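Local coordinates for protein fervidolysin (Fervidobacterium pennivorans, PDB 1R6V) that degrades keratin into peptides as a subtilisin-like serine protease, allowing its bacterium to grow on native feathers, at residues Glu134-Glu139 and Val345-Thr350; Gly201-Gly206 and Ser349-Glu354; Met291-Gly296 and Pro311-Val316; Ala329-Arg334 and Tyr376-Ser381; Val338-Pro343 and Pro385-Val390. The protein carries 1 engineered substitution. One frame throughout, in Å; residues are numbered along the deposited sequence.

Interaction 1: Glu134-Glu139 and Val345-Thr350; sequences ELWGLE and VTILST
The G1 beta bulge at the start of strand 347-350, where Thr346 and Ile347 both face Tyr377, and the residue before it offer backbone carbonyls to the indole of Trp136. The N-H at NE1 is shared between two oxygens. Trp136 NE1 reaches Val345 O at 2.9 Å, with an N-H...O angle of 138°; this acceptor lies at the ring edge, 6° out of the indole plane. The second bond, from Trp136 NE1 to Thr346 O at 3.1 Å, is bent and weak. A chi1 of 79° tucks CG of Trp136 between its own backbone N and carbonyl carbon, swinging the pyrrole edge onto the bulge. Ile347 CD1 approaches the same ring obliquely, 3.8 Å from Trp136 NE1, the two side chains meeting at about a right angle. Were Trp136 replaced by a phenylalanine, the carbonyls of Val345 and Thr346 would probably lose this shared donor, since the smaller ring has no N-H.

A water continues the link: it donates to Glu134 O and Thr346 O and accepts from Leu348 N. Beyond it, Leu348 CD2 packs 3.9 Å from Glu134 CB, while Glu134 OE1 is hydrogen-bonded to Tyr376 OH. Leu135, the N-cap residue, brings CD2 to 3.8 Å from Leu348 O.

Helix 136-140 thus begins against strand 347-350, which pairs antiparallel with strand 374-378. Past the indole, Ile347 also touches His203 and Thr207 of helix 200-209 and Met382 and His386 of helix 380-397.

Interaction 2: Gly201-Gly206 and Ser349-Glu354; sequences GTHVAG and STVPGE
His203 lies against Ser349, Thr350 and Val351 where helix 200-209 passes strand 347-350, and its side chain traces the contact from root to tip. CB of His203 sits 3.6 Å from Thr350 O. From there CG, anti to the backbone N (chi1 -161°), carries the imidazole against Ser349, one face turned to its CB: Ser349 CB stands 3.3 Å from the ring centroid of His203 and 8° off the ring normal, a CH-pi contact over the face. Tyr377 stacks on the opposite face. At the ring edge, in plane, His203 CD2 meets Val351 CG1 at 3.9 Å. At the tip, NE2 is hydrogen-bonded to Asp375 O outside the two segments.

Two hydroxyls grip the helix backbone. Ser349 OG donates to His203 O at 2.8 Å, in the carbonyl plane on a lone pair. Thr350 OG1 donates to Thr202 O, also at 2.8 Å, but from 45° out of the plane; Gly206 N reaches that oxygen from the opposite face. Gly206 has no CB, and one built there would collide with both hydroxyls; its CA lies 3.3 Å from Thr350 OG1.

The helix begins at Ala200, an engineered residue at a position assigned to the charge relay. Because each hydroxyl donates to a helix carbonyl, the buried strand satisfies its polar side chains on the helix itself, and the carbonyl partner of His203 NE2 implies that this nitrogen probably carries a proton.

Interaction 3: Met291-Gly296 and Pro311-Val316; sequences MVVSAG and PGVIQV
Val292, Val293 and Ser294 lie beside Ile314, Gln315 and Val316, in that order, on neighbouring parallel strands, 4.6 Å apart at closest approach of their axes and inclined by 28°. The backbone hydrogen bonds join Met291 and Val293 to Ile314 and Val316. Ile314 N gives Met291 O a nearly straight bond of 2.9 Å (173° at the hydrogen). Val293 then bonds twice, its N to Ile314 O and its O to Val316 N. Before the ladder starts, a water accepts from Met291 N and donates to Gly312 O.

Apolar contacts divide between the sheet faces. Val292 CG1 meets Val316 CG2 at 3.7 Å on the face covered by helix 380-397. On the face of Val293, its CG2 packs 4.0 Å from CB of Val313, just before the strand, and both valines touch Phe281 of helix 275-286.

The polar side chain of Gln315 runs extended alongside Ala295, putting its NE2 3.3 Å from Ala295 CB; that nitrogen has a weak bond to Ser335 OG.

Strand 290-294 also pairs with strand 263-269 in the parallel sheet of the subtilisin fold. With backbone polar groups paired in the sheet and branched aliphatic groups on both faces, the chemistry is that of a buried alpha/beta core.

Interaction 4: Ala329-Arg334 and Tyr376-Ser381; sequences AGFSSR and YYQGTS
Phe331 packs against Gln378, Gly379 and Thr380, the turn that leads from strand 374-378 into helix 380-397. This is the subtilase Gly-Thr-Ser-Met-Ala motif, whose serine, Ser381, is assigned to the charge relay system.

Gln378 comes first. With chi1 at 159°, its chain leads away from its own N and sets CG 3.2 Å from Phe331 CE2, and the amide beyond follows the ring with its plane only 13° away from the ring plane. NE2 approaches the same carbon, CE2, so closely that its exact placing is doubtful, and the pair is best read as oblique van der Waals packing.

Gly379 follows, its CA 3.3 Å from Phe331 CE1. The extended backbone there, with a positive phi of 143°, would jam a side chain against the preceding carbonyl oxygen; the backbone angles alone thus disfavour any other residue, and the ring meets the CA directly.

Thr380 comes next, its backbone N 3.4 Å from Phe331 CE1. Its OG1 lies in the ring plane at the edge, and also makes a weak hydrogen bond to Gly296 O. Within its own loop, the phenyl group has Ala329 CB over one face, offset toward the rim.

Strand 314-322 adjoins the loop through Ala318, touched by Phe331 and Thr380. Ser332 OG, hydrogen-bonded to Ala318 N, stands 3.7 Å from Thr380 OG1.

Interaction 5: Val338-Pro343 and Pro385-Val390; sequences VSVGAP and PHVTGV
Pro343 sets one ring carbon, CG, over the imidazole face of His386. Pro343 CG stands 3.3 Å from the ring centroid of His386 and 10° off the ring normal, a well-centred CH-pi contact. The chi1 of -75° sets CG of His386 anti to its carbonyl carbon and lays the ring across the end of the strand, where His386 CD2 also comes 3.2 Å from Pro343 O.

One step back along the strand, the methyl of Ala342 touches two helix residues. Ala342 CB is 3.8 Å from His386 CB and 4.0 Å from Val387 CG2. The same Val387 methyl then meets Val340 CG2 at 3.9 Å, the two valines crossing obliquely.

An alanine in place of His386 would probably leave Pro343 CG without the flat face it rests on and open a gap beside Ile347, which touches the imidazole too.

Segment axes 8.0 Å apart and inclined by 106° show the helix running almost square across the strand. Val387 also touches Val316, on the neighbouring strand 314-322. Helix 380-397, which carries Ser381 at its start, so packs on the parallel sheet as in the alpha/beta subtilisin fold.

How the interactions relate
All five contacts lie in the peptidase S8 domain, and all are largely buried, though interaction 4 includes the partly exposed Phe331 and Gln378, and interaction 1 the partly exposed Glu134 and Val345. Interaction 3 is the core ladder, made mainly of backbone bonds; interaction 5 adds an apolar layer to the same sheet, joined to it through Val316 and Val387. Interactions 1 and 2 share strand 347-350: one meets an indole N-H with carbonyls, the other gives hydroxyls to a helix. Interactions 4 and 5 share helix 380-397, at its start and further along, and both rest on packing without cross-segment hydrogen bonds. Tyr377 connects 1, 2 and 4.

Interaction 1: Glu134-Glu139 and Val345-Thr350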
# COMPACT_ATOMS: atom_id res chain seq x y z
N GLU A 134 14.09 29.47 19.15
CA GLU A 134 13.04 28.50 19.39
C GLU A 134 13.12 27.24 18.56
O GLU A 134 12.35 26.31 18.80
CB GLU A 134 11.69 29.17 19.20
CG GLU A 134 11.41 30.16 20.31
CD GLU A 134 9.96 30.47 20.43
OE1 GLU A 134 9.46 31.23 19.58
OE2 GLU A 134 9.32 29.95 21.37
N LEU A 135 14.03 27.19 17.60
CA LEU A 135 14.15 26.03 16.73
C LEU A 135 15.02 24.92 17.31
O LEU A 135 16.09 24.60 16.77
CB LEU A 135 14.68 26.47 15.36
CG LEU A 135 13.80 27.54 14.70
CD1 LEU A 135 14.40 27.95 13.36
CD2 LEU A 135 12.38 27.01 14.53
N TRP A 136 14.55 24.32 18.40
CA TRP A 136 15.30 23.26 19.07
C TRP A 136 15.52 22.04 18.18
O TRP A 136 16.52 21.33 18.32
CB TRP A 136 14.60 22.84 20.36
CG TRP A 136 13.43 21.93 20.18
CD1 TRP A 136 12.12 22.28 19.98
CD2 TRP A 136 13.46 20.50 20.19
NE1 TRP A 136 11.34 21.16 19.89
CE2 TRP A 136 12.14 20.05 20.01
CE3 TRP A 136 14.49 19.55 20.35
CZ2 TRP A 136 11.81 18.69 19.97
CZ3 TRP A 136 14.16 18.21 20.31
CH2 TRP A 136 12.83 17.79 20.13
N GLY A 137 14.59 21.81 17.26
CA GLY A 137 14.70 20.66 16.38
C GLY A 137 15.92 20.76 15.47
O GLY A 137 16.58 19.76 15.20
N LEU A 138 16.24 21.96 15.00
CA LEU A 138 17.41 22.13 14.15
C LEU A 138 18.66 21.84 14.97
O LEU A 138 19.61 21.21 14.48
CB LEU A 138 17.48 23.55 13.59
CG LEU A 138 16.33 23.94 12.67
CD1 LEU A 138 16.61 25.34 12.11
CD2 LEU A 138 16.20 22.93 11.53
N GLU A 139 18.68 22.30 16.21
CA GLU A 139 19.85 22.04 17.05
C GLU A 139 20.00 20.54 17.28
O GLU A 139 21.10 19.99 17.20
CB GLU A 139 19.73 22.74 18.41
CG GLU A 139 21.06 22.72 19.16
CD GLU A 139 20.94 23.10 20.63
OE1 GLU A 139 19.95 23.75 21.00
OE2 GLU A 139 21.86 22.75 21.41
N VAL A 345 7.94 17.46 18.74
CA VAL A 345 7.16 18.08 19.81
C VAL A 345 7.62 19.53 19.92
O VAL A 345 8.81 19.80 19.83
CB VAL A 345 7.37 17.31 21.15
CG1 VAL A 345 6.49 17.92 22.23
CG2 VAL A 345 7.01 15.84 20.98
N THR A 346 6.69 20.47 20.07
CA THR A 346 7.03 21.88 20.19
C THR A 346 7.84 22.36 18.98
O THR A 346 8.90 22.98 19.12
CB THR A 346 7.81 22.15 21.51
OG1 THR A 346 7.15 21.46 22.58
CG2 THR A 346 7.82 23.65 21.83
N ILE A 347 7.32 22.08 17.80
CA ILE A 347 7.97 22.48 16.56
C ILE A 347 7.29 23.73 16.02
O ILE A 347 6.13 23.70 15.57
CB ILE A 347 7.86 21.37 15.48
CG1 ILE A 347 8.46 20.06 16.00
CG2 ILE A 347 8.56 21.84 14.19
CD1 ILE A 347 9.90 20.17 16.50
N LEU A 348 8.04 24.83 16.04
CA LEU A 348 7.58 26.12 15.56
C LEU A 348 7.75 26.21 14.05
O LEU A 348 8.84 25.96 13.55
CB LEU A 348 8.38 27.24 16.23
CG LEU A 348 8.01 28.65 15.77
CD1 LEU A 348 6.54 28.93 16.12
CD2 LEU A 348 8.93 29.69 16.47
N SER A 349 6.68 26.54 13.34
CA SER A 349 6.75 26.68 11.89
C SER A 349 5.64 27.57 11.35
O SER A 349 4.79 28.07 12.09
CB SER A 349 6.68 25.32 11.21
OG SER A 349 7.05 25.47 9.82
N THR A 350 5.68 27.76 10.03
CA THR A 350 4.73 28.57 9.30
C THR A 350 3.33 27.96 9.20
O THR A 350 3.19 26.75 9.01
CB THR A 350 5.25 28.79 7.85
OG1 THR A 350 5.69 27.53 7.31
CG2 THR A 350 6.44 29.73 7.83
O HOH W 1 10.55 24.61 17.57

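Interaction 2: Gly201-Gly206 and Ser349-Glu354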
# COMPACT_ATOMS: atom_id res chain seq x y z
N GLY A 201 0.13 21.21 5.70
CA GLY A 201 1.13 21.30 4.65
C GLY A 201 2.05 22.51 4.72
O GLY A 201 3.23 22.46 4.38
N THR A 202 1.50 23.64 5.16
CA THR A 202 2.30 24.86 5.29
C THR A 202 3.30 24.73 6.43
O THR A 202 4.44 25.19 6.33
CB THR A 202 1.41 26.07 5.57
OG1 THR A 202 0.46 26.20 4.50
CG2 THR A 202 2.23 27.35 5.65
N HIS A 203 2.87 24.11 7.52
CA HIS A 203 3.74 23.90 8.67
C HIS A 203 4.89 22.98 8.21
O HIS A 203 6.06 23.22 8.49
CB HIS A 203 2.94 23.28 9.83
CG HIS A 203 3.58 23.42 11.17
ND1 HIS A 203 4.50 22.51 11.65
CD2 HIS A 203 3.46 24.37 12.13
CE1 HIS A 203 4.91 22.89 12.84
NE2 HIS A 203 4.30 24.02 13.16
N VAL A 204 4.53 21.94 7.46
CA VAL A 204 5.51 21.00 6.91
C VAL A 204 6.51 21.74 6.01
O VAL A 204 7.72 21.57 6.14
CB VAL A 204 4.79 19.93 6.04
CG1 VAL A 204 5.81 19.10 5.26
CG2 VAL A 204 3.92 19.04 6.94
N ALA A 205 5.98 22.54 5.10
CA ALA A 205 6.81 23.30 4.17
C ALA A 205 7.83 24.19 4.89
O ALA A 205 8.98 24.26 4.49
CB ALA A 205 5.93 24.15 3.24
N GLY A 206 7.41 24.86 5.96
CA GLY A 206 8.33 25.73 6.68
C GLY A 206 9.45 24.95 7.37
O GLY A 206 10.59 25.40 7.39
N SER A 349 6.68 26.54 13.34
CA SER A 349 6.75 26.68 11.89
C SER A 349 5.64 27.57 11.35
O SER A 349 4.79 28.07 12.09
CB SER A 349 6.68 25.32 11.21
OG SER A 349 7.05 25.47 9.82
N THR A 350 5.68 27.76 10.03
CA THR A 350 4.73 28.57 9.30
C THR A 350 3.33 27.96 9.20
O THR A 350 3.19 26.75 9.01
CB THR A 350 5.25 28.79 7.85
OG1 THR A 350 5.69 27.53 7.31
CG2 THR A 350 6.44 29.73 7.83
N VAL A 351 2.29 28.78 9.37
CA VAL A 351 0.93 28.29 9.17
C VAL A 351 0.27 29.34 8.27
O VAL A 351 0.73 30.48 8.19
CB VAL A 351 0.10 28.10 10.49
CG1 VAL A 351 0.75 27.02 11.36
CG2 VAL A 351 -0.06 29.42 11.25
N PRO A 352 -0.80 28.95 7.56
CA PRO A 352 -1.47 29.91 6.68
C PRO A 352 -1.95 31.14 7.43
O PRO A 352 -2.34 31.05 8.59
CB PRO A 352 -2.62 29.10 6.08
CG PRO A 352 -2.84 28.01 7.10
CD PRO A 352 -1.46 27.64 7.51
N GLY A 353 -1.91 32.29 6.77
CA GLY A 353 -2.36 33.53 7.40
C GLY A 353 -3.86 33.57 7.67
O GLY A 353 -4.62 32.78 7.13
N GLU A 354 -4.28 34.53 8.50
CA GLU A 354 -5.68 34.67 8.87
C GLU A 354 -6.67 34.66 7.71
O GLU A 354 -7.75 34.08 7.83
CB GLU A 354 -5.88 35.94 9.69
CG GLU A 354 -5.18 35.90 11.03
CD GLU A 354 -5.61 37.03 11.94
OE1 GLU A 354 -6.81 37.40 11.88
OE2 GLU A 354 -4.78 37.54 12.71

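Interaction 3: Met291-Gly296 and Pro311-Val316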
# COMPACT_ATOMS: atom_id res chain seq x y z
N MET A 291 10.99 8.41 -0.45
CA MET A 291 9.66 8.60 0.11
C MET A 291 9.72 8.52 1.63
O MET A 291 9.96 7.45 2.17
CB MET A 291 8.71 7.52 -0.45
CG MET A 291 8.53 7.60 -1.99
SD MET A 291 7.68 9.07 -2.71
CE MET A 291 6.05 8.32 -3.25
N VAL A 292 9.51 9.66 2.29
CA VAL A 292 9.53 9.78 3.75
C VAL A 292 8.08 9.75 4.22
O VAL A 292 7.24 10.51 3.72
CB VAL A 292 10.20 11.12 4.17
CG1 VAL A 292 10.20 11.26 5.70
CG2 VAL A 292 11.66 11.17 3.64
N VAL A 293 7.77 8.85 5.14
CA VAL A 293 6.40 8.71 5.64
C VAL A 293 6.40 8.70 7.15
O VAL A 293 7.21 8.01 7.79
CB VAL A 293 5.77 7.39 5.15
CG1 VAL A 293 4.30 7.30 5.60
CG2 VAL A 293 5.89 7.29 3.65
N SER A 294 5.48 9.45 7.74
CA SER A 294 5.44 9.46 9.19
C SER A 294 4.89 8.13 9.72
O SER A 294 4.04 7.48 9.08
CB SER A 294 4.57 10.61 9.68
OG SER A 294 3.23 10.29 9.40
N ALA A 295 5.40 7.71 10.87
CA ALA A 295 4.93 6.49 11.54
C ALA A 295 3.50 6.78 12.00
O ALA A 295 3.08 7.94 12.03
CB ALA A 295 5.81 6.18 12.75
N GLY A 296 2.75 5.75 12.37
CA GLY A 296 1.38 5.93 12.83
C GLY A 296 1.12 7.05 13.82
O GLY A 296 2.04 7.60 14.43
N PRO A 311 7.35 -1.59 1.53
CA PRO A 311 8.81 -1.69 1.65
C PRO A 311 9.56 -0.63 0.87
O PRO A 311 9.17 -0.28 -0.24
CB PRO A 311 9.11 -3.10 1.15
CG PRO A 311 7.97 -3.38 0.18
CD PRO A 311 6.78 -2.81 0.92
N GLY A 312 10.61 -0.09 1.49
CA GLY A 312 11.43 0.91 0.84
C GLY A 312 11.29 2.34 1.33
O GLY A 312 12.20 3.15 1.14
N VAL A 313 10.15 2.67 1.93
CA VAL A 313 9.95 4.02 2.43
C VAL A 313 10.79 4.23 3.68
O VAL A 313 11.25 3.26 4.30
CB VAL A 313 8.47 4.31 2.79
CG1 VAL A 313 7.58 3.99 1.61
CG2 VAL A 313 8.06 3.53 4.01
N ILE A 314 11.01 5.49 4.03
CA ILE A 314 11.74 5.84 5.24
C ILE A 314 10.66 6.24 6.24
O ILE A 314 10.08 7.33 6.13
CB ILE A 314 12.67 7.04 5.03
CG1 ILE A 314 13.72 6.71 3.96
CG2 ILE A 314 13.35 7.40 6.34
CD1 ILE A 314 14.77 7.82 3.75
N GLN A 315 10.37 5.37 7.20
CA GLN A 315 9.32 5.66 8.19
C GLN A 315 9.93 6.43 9.37
O GLN A 315 10.97 6.04 9.89
CB GLN A 315 8.66 4.37 8.66
CG GLN A 315 7.49 4.61 9.60
CD GLN A 315 6.76 3.32 9.98
OE1 GLN A 315 6.82 2.32 9.26
NE2 GLN A 315 6.05 3.35 11.10
N VAL A 316 9.28 7.51 9.79
CA VAL A 316 9.81 8.38 10.82
C VAL A 316 8.99 8.49 12.10
O VAL A 316 7.79 8.72 12.05
CB VAL A 316 9.98 9.80 10.24
CG1 VAL A 316 10.56 10.76 11.27
CG2 VAL A 316 10.84 9.75 8.99
O HOH W 2 12.35 5.85 -0.28

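Interaction 4: Ala329-Arg334 and Tyr376-Ser381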
# COMPACT_ATOMS: atom_id res chain seq x y z
N ALA A 329 7.82 10.27 21.37
CA ALA A 329 6.72 11.15 21.79
C ALA A 329 5.58 10.45 22.51
O ALA A 329 4.87 11.06 23.31
CB ALA A 329 6.20 11.92 20.59
N GLY A 330 5.40 9.16 22.22
CA GLY A 330 4.33 8.41 22.86
C GLY A 330 3.20 8.09 21.90
O GLY A 330 2.78 6.94 21.77
N PHE A 331 2.71 9.12 21.23
CA PHE A 331 1.64 8.95 20.27
C PHE A 331 2.21 8.34 18.99
O PHE A 331 1.47 7.98 18.08
CB PHE A 331 1.00 10.31 19.96
CG PHE A 331 2.00 11.37 19.60
CD1 PHE A 331 2.71 11.30 18.40
CD2 PHE A 331 2.26 12.42 20.47
CE1 PHE A 331 3.66 12.26 18.07
CE2 PHE A 331 3.21 13.39 20.15
CZ PHE A 331 3.91 13.31 18.95
N SER A 332 3.53 8.24 18.93
CA SER A 332 4.22 7.67 17.77
C SER A 332 4.03 6.15 17.76
O SER A 332 4.43 5.46 18.70
CB SER A 332 5.71 8.02 17.83
OG SER A 332 6.32 7.92 16.56
N SER A 333 3.42 5.64 16.69
CA SER A 333 3.17 4.20 16.59
C SER A 333 4.45 3.39 16.55
O SER A 333 5.35 3.64 15.74
CB SER A 333 2.32 3.90 15.36
N ARG A 334 4.53 2.41 17.45
CA ARG A 334 5.68 1.52 17.56
C ARG A 334 5.61 0.46 16.46
O ARG A 334 4.61 -0.25 16.33
CB ARG A 334 5.70 0.84 18.94
CG ARG A 334 6.72 -0.28 19.08
CD ARG A 334 6.76 -0.86 20.50
NE ARG A 334 7.75 -1.94 20.60
CZ ARG A 334 8.14 -2.50 21.74
NH1 ARG A 334 7.62 -2.09 22.90
NH2 ARG A 334 9.04 -3.48 21.73
N TYR A 376 3.07 26.38 17.07
CA TYR A 376 3.85 25.25 17.59
C TYR A 376 2.99 23.99 17.52
O TYR A 376 1.92 23.93 18.11
CB TYR A 376 4.24 25.49 19.06
CG TYR A 376 5.03 26.75 19.31
CD1 TYR A 376 4.38 27.97 19.42
CD2 TYR A 376 6.42 26.73 19.45
CE1 TYR A 376 5.07 29.14 19.67
CE2 TYR A 376 7.13 27.91 19.69
CZ TYR A 376 6.43 29.11 19.80
OH TYR A 376 7.08 30.30 20.02
N TYR A 377 3.49 22.98 16.82
CA TYR A 377 2.77 21.72 16.67
C TYR A 377 3.56 20.55 17.24
O TYR A 377 4.78 20.63 17.46
CB TYR A 377 2.51 21.41 15.19
CG TYR A 377 1.47 22.26 14.50
CD1 TYR A 377 0.71 23.20 15.19
CD2 TYR A 377 1.22 22.08 13.14
CE1 TYR A 377 -0.28 23.96 14.54
CE2 TYR A 377 0.25 22.83 12.48
CZ TYR A 377 -0.50 23.77 13.18
OH TYR A 377 -1.46 24.52 12.52
N GLN A 378 2.86 19.44 17.43
CA GLN A 378 3.47 18.21 17.90
C GLN A 378 2.85 17.08 17.08
O GLN A 378 1.71 17.19 16.63
CB GLN A 378 3.17 18.03 19.38
CG GLN A 378 3.29 16.63 19.91
CD GLN A 378 2.46 16.45 21.18
OE1 GLN A 378 2.70 17.12 22.18
NE2 GLN A 378 1.48 15.56 21.13
N GLY A 379 3.61 16.02 16.86
CA GLY A 379 3.08 14.89 16.13
C GLY A 379 4.12 14.27 15.22
O GLY A 379 5.16 14.88 14.95
N THR A 380 3.85 13.06 14.77
CA THR A 380 4.78 12.41 13.87
C THR A 380 4.84 13.21 12.56
O THR A 380 5.83 13.16 11.83
CB THR A 380 4.36 10.95 13.61
OG1 THR A 380 4.11 10.30 14.86
CG2 THR A 380 5.48 10.22 12.92
N SER A 381 3.79 13.98 12.28
CA SER A 381 3.78 14.77 11.05
C SER A 381 4.75 15.96 11.18
O SER A 381 5.10 16.61 10.19
CB SER A 381 2.37 15.27 10.73
OG SER A 381 1.93 16.24 11.66

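Interaction 5: Val338-Pro343 and Pro385-Val390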
# COMPACT_ATOMS: atom_id res chain seq x y z
N VAL A 338 10.10 1.40 11.61
CA VAL A 338 10.64 2.73 11.84
C VAL A 338 12.13 2.79 11.55
O VAL A 338 12.90 1.97 12.08
CB VAL A 338 10.41 3.19 13.31
CG1 VAL A 338 11.08 4.54 13.55
CG2 VAL A 338 8.92 3.28 13.59
N SER A 339 12.55 3.73 10.71
CA SER A 339 13.98 3.87 10.39
C SER A 339 14.68 4.76 11.41
O SER A 339 15.68 4.36 12.01
CB SER A 339 14.18 4.44 8.98
OG SER A 339 13.60 5.72 8.86
N VAL A 340 14.16 5.97 11.61
CA VAL A 340 14.75 6.92 12.54
C VAL A 340 13.66 7.80 13.17
O VAL A 340 12.51 7.81 12.73
CB VAL A 340 15.76 7.88 11.84
CG1 VAL A 340 16.92 7.08 11.22
CG2 VAL A 340 15.05 8.72 10.77
N GLY A 341 14.05 8.54 14.20
CA GLY A 341 13.13 9.46 14.83
C GLY A 341 13.68 10.86 14.61
O GLY A 341 14.86 11.05 14.28
N ALA A 342 12.82 11.86 14.77
CA ALA A 342 13.26 13.25 14.61
C ALA A 342 12.41 14.10 15.53
O ALA A 342 11.37 13.65 16.00
CB ALA A 342 13.09 13.72 13.14
N PRO A 343 12.83 15.35 15.78
CA PRO A 343 12.07 16.27 16.65
C PRO A 343 10.62 16.34 16.19
O PRO A 343 10.35 16.60 15.03
CB PRO A 343 12.83 17.60 16.51
CG PRO A 343 13.65 17.44 15.27
CD PRO A 343 14.04 16.00 15.25
N PRO A 385 8.96 15.93 8.43
CA PRO A 385 9.58 17.01 7.65
C PRO A 385 11.04 17.27 8.01
O PRO A 385 11.81 17.75 7.18
CB PRO A 385 8.69 18.22 7.93
CG PRO A 385 7.87 17.83 9.12
CD PRO A 385 7.67 16.36 9.00
N HIS A 386 11.43 16.95 9.24
CA HIS A 386 12.84 17.16 9.59
C HIS A 386 13.66 16.17 8.77
O HIS A 386 14.73 16.52 8.28
CB HIS A 386 13.08 16.90 11.07
CG HIS A 386 12.57 18.00 11.96
ND1 HIS A 386 13.36 19.06 12.36
CD2 HIS A 386 11.35 18.23 12.48
CE1 HIS A 386 12.64 19.89 13.09
NE2 HIS A 386 11.41 19.41 13.17
N VAL A 387 13.17 14.94 8.65
CA VAL A 387 13.89 13.93 7.88
C VAL A 387 13.85 14.27 6.39
O VAL A 387 14.84 14.13 5.69
CB VAL A 387 13.31 12.52 8.12
CG1 VAL A 387 13.94 11.51 7.15
CG2 VAL A 387 13.60 12.09 9.55
N THR A 388 12.70 14.72 5.90
CA THR A 388 12.63 15.09 4.49
C THR A 388 13.64 16.19 4.20
O THR A 388 14.31 16.20 3.15
CB THR A 388 11.19 15.53 4.11
OG1 THR A 388 10.32 14.40 4.23
CG2 THR A 388 11.11 16.04 2.68
N GLY A 389 13.79 17.12 5.14
CA GLY A 389 14.75 18.20 4.98
C GLY A 389 16.18 17.68 4.98
O GLY A 389 17.03 18.12 4.20
N VAL A 390 16.47 16.73 5.86
CA VAL A 390 17.80 16.15 5.91
C VAL A 390 18.09 15.45 4.58
O VAL A 390 19.17 15.58 4.02
CB VAL A 390 17.93 15.14 7.08
CG1 VAL A 390 19.24 14.34 6.95
CG2 VAL A 390 17.94 15.91 8.41